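Local coordinates for protein amphinase-2 (Rana pipiens, PDB 2P7S) that cleaves RNA, including poly(U), poly(C) and ribosomal RNA, as a secreted endonuclease of the pancreatic ribonuclease family, and is cytotoxic to cultured carcinoma cells, at residues Arg6-Phe11 with Asp102-His107; Gln19-Phe24 with Thr75-Lys80. All coordinates share one frame; numbering follows the deposited sequence.

Interaction 1. Residues Arg6-Phe11 with Asp102-His107; sequences REWEKF and DNYPVH. With ACT (acetate ion), chain D.
The F11 ring carries P105 over one face, with P105 CB 4.0 Å from the ring centroid and almost straight above it, a CH-pi contact; H107 CA sits at the edge of the same ring. The W8 indole has Y104 CD2 over one face, 3.5 Å from W8 CG, the two rings lying obliquely with planes at 45°. At the indole edge P105 O comes 3.4 Å from W8 CE3, a carbonyl oxygen buried here without a polar partner. P105 also lies alongside the indole through its CD. At the edge of the H107 ring, in its plane, ND1 donates to the O atom of an acetate ion (2.9 Å), probably from the crystallisation liquor, which is also hydrogen-bonded to H15 NE2 and F108 N. With CG anti to the backbone N (chi1 170°), the W8 indole reaches Y104 and P105 together; an alanine here would probably leave both facing a gap. E7 CB rests on V106 CG1, its carboxylate going on to a salt bridge with R65. One water donates to both E7 O and V106 O. Helix 6-15 thus packs across strand 104-111 in the pancreatic ribonuclease fold, beside an active site where H15 and H107 are, by similarity, proton acceptor and donor.

Interaction 2. Residues Gln19-Phe24 with Thr75-Lys80; sequences QSVADF and TLTTCK
F24 meets T77 and C79 where the loop between strand 16-17 and helix 26-29 packs against strand 74-83 of the ribonuclease sheet, a contact that illustrates how alternate residues of a strand present one face to a covering segment. T77 CG2 comes obliquely to the F24 ring, 3.7 Å from F24 CD2. Further along the strand, C79 SG lies at the ring edge, in its plane, making a sulfur-aromatic contact. V21 and T75 adjoin beside N91 and H49, which both side chains touch, though the detail of their own contact is doubtful. L76 and T78, between these positions, turn the other way.

The next shell places these groups. C79 forms a disulfide with C26, which lies two residues after F24, so the sulfur beside the ring also ties the strand covalently to the start of helix 26-29. T77 divides its branches: CG2, anti to the backbone N, goes to the phenylalanine, while OG1 bonds to H49 on the neighbouring strand 45-49. The F24 ring meets that of F47 on the same strand, with planes at about 50°. Within the loop, an ST motif shapes the turn leading to F24: S20 OG accepts from D23 N at 3.0 Å. On the flank of the aromatic ring, CE2 is the F24 atom closest to C79 SG, at 3.8 Å.

Interactions 1 and 2 both reach the same mixed sheet, at well-separated places. Their centres are about 21 Å apart, on opposite sides of the chain's centre, and their nearest atoms are about 9 Å apart, without touching. Along the chain the order is 6-11, 19-24, 75-80, 102-107, so interaction 1 brackets interaction 2. Helix 6-15 packs on strand 104-111, and the loop 19-24 on strand 74-83; both strands pair antiparallel with strand 86-101. Interaction 1 contains H107, proton donor by similarity, whereas interaction 2 joins its loop to the sheet beside a disulfide cysteine near N45, a substrate-binding residue by similarity. Strand 86-101 is thus the common partner between the catalytic-histidine side and the disulfide-linked loop.

Interaction 1. Residues Arg6-Phe11 with Asp102-His107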
ATOM      1  N   ARG A   6     -14.956   5.894  -2.316  1.00 30.77           N
ATOM      2  CA  ARG A   6     -14.276   6.299  -1.086  1.00 30.50           C
ATOM      3  C   ARG A   6     -13.194   5.345  -0.576  1.00 31.68           C
ATOM      4  O   ARG A   6     -12.079   5.778  -0.265  1.00 30.10           O
ATOM      5  CB  ARG A   6     -15.300   6.540   0.008  1.00 31.42           C
ATOM      6  N   GLU A   7     -13.523   4.063  -0.467  1.00 30.84           N
ATOM      7  CA  GLU A   7     -12.565   3.071   0.014  1.00 31.35           C
ATOM      8  C   GLU A   7     -11.335   2.975  -0.892  1.00 30.32           C
ATOM      9  O   GLU A   7     -10.210   2.842  -0.406  1.00 30.02           O
ATOM     10  CB  GLU A   7     -13.245   1.702   0.151  1.00 32.08           C
ATOM     11  CG  GLU A   7     -14.271   1.651   1.286  1.00 35.99           C
ATOM     12  CD  GLU A   7     -14.944   0.292   1.422  1.00 38.12           C
ATOM     13  OE1 GLU A   7     -15.686  -0.112   0.503  1.00 39.69           O
ATOM     14  OE2 GLU A   7     -14.726  -0.376   2.450  1.00 40.84           O
ATOM     15  N   TRP A   8     -11.556   3.039  -2.202  1.00 28.70           N
ATOM     16  CA  TRP A   8     -10.473   2.997  -3.187  1.00 28.88           C
ATOM     17  C   TRP A   8      -9.586   4.229  -3.019  1.00 28.86           C
ATOM     18  O   TRP A   8      -8.358   4.123  -3.003  1.00 27.61           O
ATOM     19  CB  TRP A   8     -11.059   2.984  -4.605  1.00 29.50           C
ATOM     20  CG  TRP A   8     -10.074   3.180  -5.756  1.00 29.09           C
ATOM     21  CD1 TRP A   8     -10.263   3.970  -6.859  1.00 30.03           C
ATOM     22  CD2 TRP A   8      -8.813   2.515  -5.959  1.00 29.17           C
ATOM     23  NE1 TRP A   8      -9.212   3.834  -7.733  1.00 30.99           N
ATOM     24  CE2 TRP A   8      -8.309   2.948  -7.208  1.00 30.14           C
ATOM     25  CE3 TRP A   8      -8.064   1.595  -5.210  1.00 27.12           C
ATOM     26  CZ2 TRP A   8      -7.088   2.490  -7.727  1.00 28.67           C
ATOM     27  CZ3 TRP A   8      -6.848   1.141  -5.730  1.00 25.44           C
ATOM     28  CH2 TRP A   8      -6.375   1.591  -6.975  1.00 27.38           C
ATOM     29  N   GLU A   9     -10.210   5.398  -2.901  1.00 28.98           N
ATOM     30  CA  GLU A   9      -9.456   6.642  -2.745  1.00 29.99           C
ATOM     31  C   GLU A   9      -8.565   6.576  -1.508  1.00 29.57           C
ATOM     32  O   GLU A   9      -7.409   6.998  -1.542  1.00 26.45           O
ATOM     33  CB  GLU A   9     -10.401   7.845  -2.639  1.00 32.67           C
ATOM     34  CG  GLU A   9     -11.147   8.190  -3.924  1.00 38.03           C
ATOM     35  CD  GLU A   9     -10.221   8.569  -5.073  1.00 42.62           C
ATOM     36  OE1 GLU A   9      -9.220   9.276  -4.825  1.00 44.02           O
ATOM     37  OE2 GLU A   9     -10.501   8.172  -6.228  1.00 41.62           O
ATOM     38  N   LYS A  10      -9.104   6.039  -0.418  1.00 27.62           N
ATOM     39  CA  LYS A  10      -8.340   5.920   0.814  1.00 27.59           C
ATOM     40  C   LYS A  10      -7.178   4.945   0.617  1.00 27.22           C
ATOM     41  O   LYS A  10      -6.074   5.189   1.108  1.00 26.18           O
ATOM     42  CB  LYS A  10      -9.234   5.435   1.955  1.00 30.63           C
ATOM     43  CG  LYS A  10      -8.547   5.425   3.311  1.00 32.79           C
ATOM     44  CD  LYS A  10      -9.439   4.811   4.374  1.00 35.25           C
ATOM     45  CE  LYS A  10      -8.737   4.755   5.717  1.00 36.03           C
ATOM     46  NZ  LYS A  10      -9.573   4.081   6.752  1.00 39.19           N
ATOM     47  N   PHE A  11      -7.429   3.848  -0.100  1.00 25.29           N
ATOM     48  CA  PHE A  11      -6.389   2.854  -0.358  1.00 24.08           C
ATOM     49  C   PHE A  11      -5.247   3.466  -1.170  1.00 24.44           C
ATOM     50  O   PHE A  11      -4.076   3.260  -0.847  1.00 21.64           O
ATOM     51  CB  PHE A  11      -6.955   1.651  -1.122  1.00 24.00           C
ATOM     52  CG  PHE A  11      -5.930   0.590  -1.432  1.00 21.04           C
ATOM     53  CD1 PHE A  11      -5.811  -0.541  -0.632  1.00 23.79           C
ATOM     54  CD2 PHE A  11      -5.077   0.727  -2.523  1.00 21.33           C
ATOM     55  CE1 PHE A  11      -4.852  -1.528  -0.918  1.00 23.02           C
ATOM     56  CE2 PHE A  11      -4.121  -0.246  -2.816  1.00 21.86           C
ATOM     57  CZ  PHE A  11      -4.008  -1.376  -2.011  1.00 22.35           C
ATOM     58  N   ASP A 102     -15.457  -5.900  -4.859  1.00 30.73           N
ATOM     59  CA  ASP A 102     -15.759  -6.026  -6.275  1.00 30.40           C
ATOM     60  C   ASP A 102     -14.495  -5.634  -7.063  1.00 31.57           C
ATOM     61  O   ASP A 102     -13.439  -6.249  -6.880  1.00 31.28           O
ATOM     62  CB  ASP A 102     -16.953  -5.141  -6.662  1.00 32.35           C
ATOM     63  CG  ASP A 102     -18.262  -5.616  -6.034  1.00 33.25           C
ATOM     64  OD1 ASP A 102     -18.594  -6.813  -6.170  1.00 35.67           O
ATOM     65  OD2 ASP A 102     -18.960  -4.795  -5.406  1.00 34.81           O
ATOM     66  N   ASN A 103     -14.578  -4.607  -7.907  1.00 28.23           N
ATOM     67  CA  ASN A 103     -13.426  -4.207  -8.719  1.00 28.10           C
ATOM     68  C   ASN A 103     -12.458  -3.201  -8.085  1.00 27.10           C
ATOM     69  O   ASN A 103     -11.498  -2.770  -8.729  1.00 27.05           O
ATOM     70  CB  ASN A 103     -13.916  -3.665 -10.071  1.00 28.69           C
ATOM     71  CG  ASN A 103     -14.821  -2.444  -9.929  1.00 30.52           C
ATOM     72  OD1 ASN A 103     -15.700  -2.391  -9.057  1.00 28.88           O
ATOM     73  ND2 ASN A 103     -14.622  -1.461 -10.803  1.00 30.14           N
ATOM     74  N   TYR A 104     -12.691  -2.846  -6.824  1.00 27.28           N
ATOM     75  CA  TYR A 104     -11.837  -1.872  -6.136  1.00 26.37           C
ATOM     76  C   TYR A 104     -10.989  -2.373  -4.962  1.00 25.14           C
ATOM     77  O   TYR A 104     -11.496  -3.027  -4.058  1.00 24.94           O
ATOM     78  CB  TYR A 104     -12.686  -0.713  -5.604  1.00 27.23           C
ATOM     79  CG  TYR A 104     -13.252   0.192  -6.665  1.00 28.91           C
ATOM     80  CD1 TYR A 104     -14.592   0.108  -7.048  1.00 29.87           C
ATOM     81  CD2 TYR A 104     -12.441   1.130  -7.298  1.00 28.92           C
ATOM     82  CE1 TYR A 104     -15.106   0.944  -8.042  1.00 29.72           C
ATOM     83  CE2 TYR A 104     -12.942   1.963  -8.287  1.00 29.44           C
ATOM     84  CZ  TYR A 104     -14.270   1.865  -8.654  1.00 29.74           C
ATOM     85  OH  TYR A 104     -14.742   2.689  -9.646  1.00 30.81           O
ATOM     86  N   PRO A 105      -9.679  -2.077  -4.975  1.00 24.24           N
ATOM     87  CA  PRO A 105      -8.844  -2.518  -3.849  1.00 23.03           C
ATOM     88  C   PRO A 105      -9.295  -1.663  -2.662  1.00 21.62           C
ATOM     89  O   PRO A 105      -9.453  -0.447  -2.806  1.00 22.44           O
ATOM     90  CB  PRO A 105      -7.432  -2.145  -4.300  1.00 22.86           C
ATOM     91  CG  PRO A 105      -7.502  -2.286  -5.792  1.00 24.46           C
ATOM     92  CD  PRO A 105      -8.848  -1.664  -6.122  1.00 21.77           C
ATOM     93  N   VAL A 106      -9.526  -2.269  -1.502  1.00 22.05           N
ATOM     94  CA  VAL A 106      -9.956  -1.492  -0.347  1.00 23.25           C
ATOM     95  C   VAL A 106      -9.086  -1.669   0.894  1.00 25.10           C
ATOM     96  O   VAL A 106      -9.126  -0.843   1.802  1.00 24.96           O
ATOM     97  CB  VAL A 106     -11.446  -1.793   0.031  1.00 26.22           C
ATOM     98  CG1 VAL A 106     -12.354  -1.459  -1.147  1.00 23.97           C
ATOM     99  CG2 VAL A 106     -11.623  -3.252   0.429  1.00 24.52           C
ATOM    100  N   HIS A 107      -8.286  -2.726   0.939  1.00 24.44           N
ATOM    101  CA  HIS A 107      -7.448  -2.936   2.117  1.00 25.06           C
ATOM    102  C   HIS A 107      -6.183  -3.704   1.787  1.00 24.69           C
ATOM    103  O   HIS A 107      -6.208  -4.661   1.016  1.00 23.90           O
ATOM    104  CB  HIS A 107      -8.246  -3.691   3.194  1.00 27.64           C
ATOM    105  CG  HIS A 107      -7.508  -3.873   4.486  1.00 29.80           C
ATOM    106  ND1 HIS A 107      -7.178  -2.820   5.313  1.00 30.03           N
ATOM    107  CD2 HIS A 107      -7.031  -4.990   5.090  1.00 29.56           C
ATOM    108  CE1 HIS A 107      -6.530  -3.278   6.369  1.00 32.14           C
ATOM    109  NE2 HIS A 107      -6.427  -4.593   6.259  1.00 30.78           N
TER
HETATM  110  C   ACT D 506      -6.372   0.112   4.022  1.00 50.06           C
HETATM  111  O   ACT D 506      -7.136   0.058   5.010  1.00 51.03           O
HETATM  112  OXT ACT D 506      -5.406  -0.722   3.687  1.00 48.66           O
HETATM  113  CH3 ACT D 506      -6.580   1.292   3.085  1.00 49.56           C
HETATM  114  O   HOH W   1      -9.876   1.758   1.977  1.00 33.84           O

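Interaction 2. Residues Gln19-Phe24 with Thr75-Lys80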
ATOM      1  N   GLN A  19       6.392   8.029  -6.061  1.00 25.21           N
ATOM      2  CA  GLN A  19       7.798   8.287  -5.734  1.00 27.26           C
ATOM      3  C   GLN A  19       8.661   7.069  -6.043  1.00 26.03           C
ATOM      4  O   GLN A  19       8.177   5.943  -6.064  1.00 25.83           O
ATOM      5  CB  GLN A  19       7.962   8.608  -4.246  1.00 30.00           C
ATOM      6  CG  GLN A  19       7.218   9.827  -3.721  1.00 31.31           C
ATOM      7  CD  GLN A  19       7.342   9.939  -2.202  1.00 33.48           C
ATOM      8  OE1 GLN A  19       8.438  10.102  -1.677  1.00 35.74           O
ATOM      9  NE2 GLN A  19       6.218   9.835  -1.494  1.00 33.68           N
ATOM     10  N   SER A  20       9.948   7.296  -6.276  1.00 25.31           N
ATOM     11  CA  SER A  20      10.856   6.191  -6.543  1.00 24.50           C
ATOM     12  C   SER A  20      11.270   5.622  -5.183  1.00 26.63           C
ATOM     13  O   SER A  20      11.107   6.281  -4.155  1.00 25.76           O
ATOM     14  CB  SER A  20      12.100   6.689  -7.280  1.00 24.67           C
ATOM     15  OG  SER A  20      12.899   7.505  -6.435  1.00 25.95           O
ATOM     16  N   VAL A  21      11.801   4.404  -5.185  1.00 29.82           N
ATOM     17  CA  VAL A  21      12.260   3.747  -3.964  1.00 32.04           C
ATOM     18  C   VAL A  21      13.352   4.577  -3.284  1.00 33.11           C
ATOM     19  O   VAL A  21      13.410   4.673  -2.058  1.00 33.17           O
ATOM     20  CB  VAL A  21      12.826   2.352  -4.289  1.00 34.29           C
ATOM     21  CG1 VAL A  21      13.452   1.732  -3.058  1.00 35.19           C
ATOM     22  CG2 VAL A  21      11.718   1.467  -4.827  1.00 36.75           C
ATOM     23  N   ALA A  22      14.210   5.187  -4.092  1.00 33.82           N
ATOM     24  CA  ALA A  22      15.305   5.998  -3.572  1.00 34.33           C
ATOM     25  C   ALA A  22      14.852   7.334  -2.986  1.00 35.15           C
ATOM     26  O   ALA A  22      15.403   7.800  -1.987  1.00 34.94           O
ATOM     27  CB  ALA A  22      16.319   6.235  -4.671  1.00 36.69           C
ATOM     28  N   ASP A  23      13.856   7.957  -3.608  1.00 32.79           N
ATOM     29  CA  ASP A  23      13.367   9.242  -3.125  1.00 33.15           C
ATOM     30  C   ASP A  23      12.361   9.113  -1.997  1.00 33.33           C
ATOM     31  O   ASP A  23      12.045  10.098  -1.334  1.00 33.81           O
ATOM     32  CB  ASP A  23      12.714  10.042  -4.257  1.00 33.97           C
ATOM     33  CG  ASP A  23      13.718  10.545  -5.266  1.00 34.46           C
ATOM     34  OD1 ASP A  23      14.859  10.848  -4.855  1.00 34.86           O
ATOM     35  OD2 ASP A  23      13.361  10.649  -6.460  1.00 34.15           O
ATOM     36  N   PHE A  24      11.851   7.905  -1.787  1.00 31.92           N
ATOM     37  CA  PHE A  24      10.865   7.708  -0.741  1.00 29.58           C
ATOM     38  C   PHE A  24      11.518   7.772   0.629  1.00 27.69           C
ATOM     39  O   PHE A  24      12.593   7.212   0.846  1.00 27.73           O
ATOM     40  CB  PHE A  24      10.154   6.361  -0.902  1.00 29.73           C
ATOM     41  CG  PHE A  24       8.891   6.256  -0.097  1.00 27.00           C
ATOM     42  CD1 PHE A  24       7.702   6.803  -0.571  1.00 28.55           C
ATOM     43  CD2 PHE A  24       8.903   5.662   1.162  1.00 27.02           C
ATOM     44  CE1 PHE A  24       6.534   6.765   0.201  1.00 26.13           C
ATOM     45  CE2 PHE A  24       7.750   5.620   1.941  1.00 23.99           C
ATOM     46  CZ  PHE A  24       6.563   6.172   1.461  1.00 25.99           C
ATOM     47  N   THR A  75       7.116  -3.250  -6.662  1.00 33.59           N
ATOM     48  CA  THR A  75       8.225  -2.755  -5.850  1.00 33.47           C
ATOM     49  C   THR A  75       7.542  -2.211  -4.600  1.00 31.66           C
ATOM     50  O   THR A  75       6.680  -1.332  -4.698  1.00 27.95           O
ATOM     51  CB  THR A  75       8.975  -1.619  -6.560  1.00 35.99           C
ATOM     52  OG1 THR A  75       9.472  -2.095  -7.815  1.00 39.51           O
ATOM     53  CG2 THR A  75      10.139  -1.134  -5.709  1.00 35.80           C
ATOM     54  N   LEU A  76       7.931  -2.725  -3.434  1.00 30.14           N
ATOM     55  CA  LEU A  76       7.308  -2.342  -2.170  1.00 29.15           C
ATOM     56  C   LEU A  76       8.220  -1.800  -1.081  1.00 30.38           C
ATOM     57  O   LEU A  76       9.248  -2.399  -0.772  1.00 33.20           O
ATOM     58  CB  LEU A  76       6.591  -3.554  -1.588  1.00 28.95           C
ATOM     59  CG  LEU A  76       5.623  -4.307  -2.492  1.00 27.22           C
ATOM     60  CD1 LEU A  76       5.358  -5.679  -1.892  1.00 27.77           C
ATOM     61  CD2 LEU A  76       4.336  -3.513  -2.644  1.00 25.53           C
ATOM     62  N   THR A  77       7.825  -0.675  -0.490  1.00 25.70           N
ATOM     63  CA  THR A  77       8.574  -0.086   0.611  1.00 24.33           C
ATOM     64  C   THR A  77       7.740  -0.247   1.874  1.00 23.34           C
ATOM     65  O   THR A  77       6.585   0.175   1.932  1.00 19.52           O
ATOM     66  CB  THR A  77       8.844   1.406   0.397  1.00 24.08           C
ATOM     67  OG1 THR A  77       9.781   1.568  -0.669  1.00 23.88           O
ATOM     68  CG2 THR A  77       9.403   2.038   1.666  1.00 25.60           C
ATOM     69  N   THR A  78       8.320  -0.875   2.885  1.00 23.23           N
ATOM     70  CA  THR A  78       7.610  -1.062   4.133  1.00 21.80           C
ATOM     71  C   THR A  78       8.267  -0.200   5.205  1.00 20.86           C
ATOM     72  O   THR A  78       9.480  -0.247   5.385  1.00 22.11           O
ATOM     73  CB  THR A  78       7.629  -2.558   4.556  1.00 22.66           C
ATOM     74  OG1 THR A  78       6.864  -3.323   3.616  1.00 23.64           O
ATOM     75  CG2 THR A  78       7.033  -2.733   5.943  1.00 23.65           C
ATOM     76  N   CYS A  79       7.460   0.619   5.874  1.00 20.23           N
ATOM     77  CA  CYS A  79       7.938   1.485   6.952  1.00 22.06           C
ATOM     78  C   CYS A  79       7.512   0.830   8.262  1.00 22.08           C
ATOM     79  O   CYS A  79       6.325   0.552   8.456  1.00 20.83           O
ATOM     80  CB  CYS A  79       7.286   2.859   6.858  1.00 22.19           C
ATOM     81  SG  CYS A  79       7.584   3.720   5.285  1.00 21.93           S
ATOM     82  N   LYS A  80       8.457   0.601   9.169  1.00 22.10           N
ATOM     83  CA  LYS A  80       8.107  -0.050  10.426  1.00 22.73           C
ATOM     84  C   LYS A  80       9.041   0.286  11.588  1.00 23.85           C
ATOM     85  O   LYS A  80      10.007   1.046  11.439  1.00 21.74           O
ATOM     86  CB  LYS A  80       8.110  -1.565  10.224  1.00 24.57           C
ATOM     87  CG  LYS A  80       9.491  -2.125   9.909  1.00 24.86           C
ATOM     88  CD  LYS A  80       9.436  -3.630   9.739  1.00 30.21           C
ATOM     89  CE  LYS A  80      10.823  -4.221   9.583  1.00 33.75           C
ATOM     90  NZ  LYS A  80      10.762  -5.707   9.494  1.00 37.87           N
TER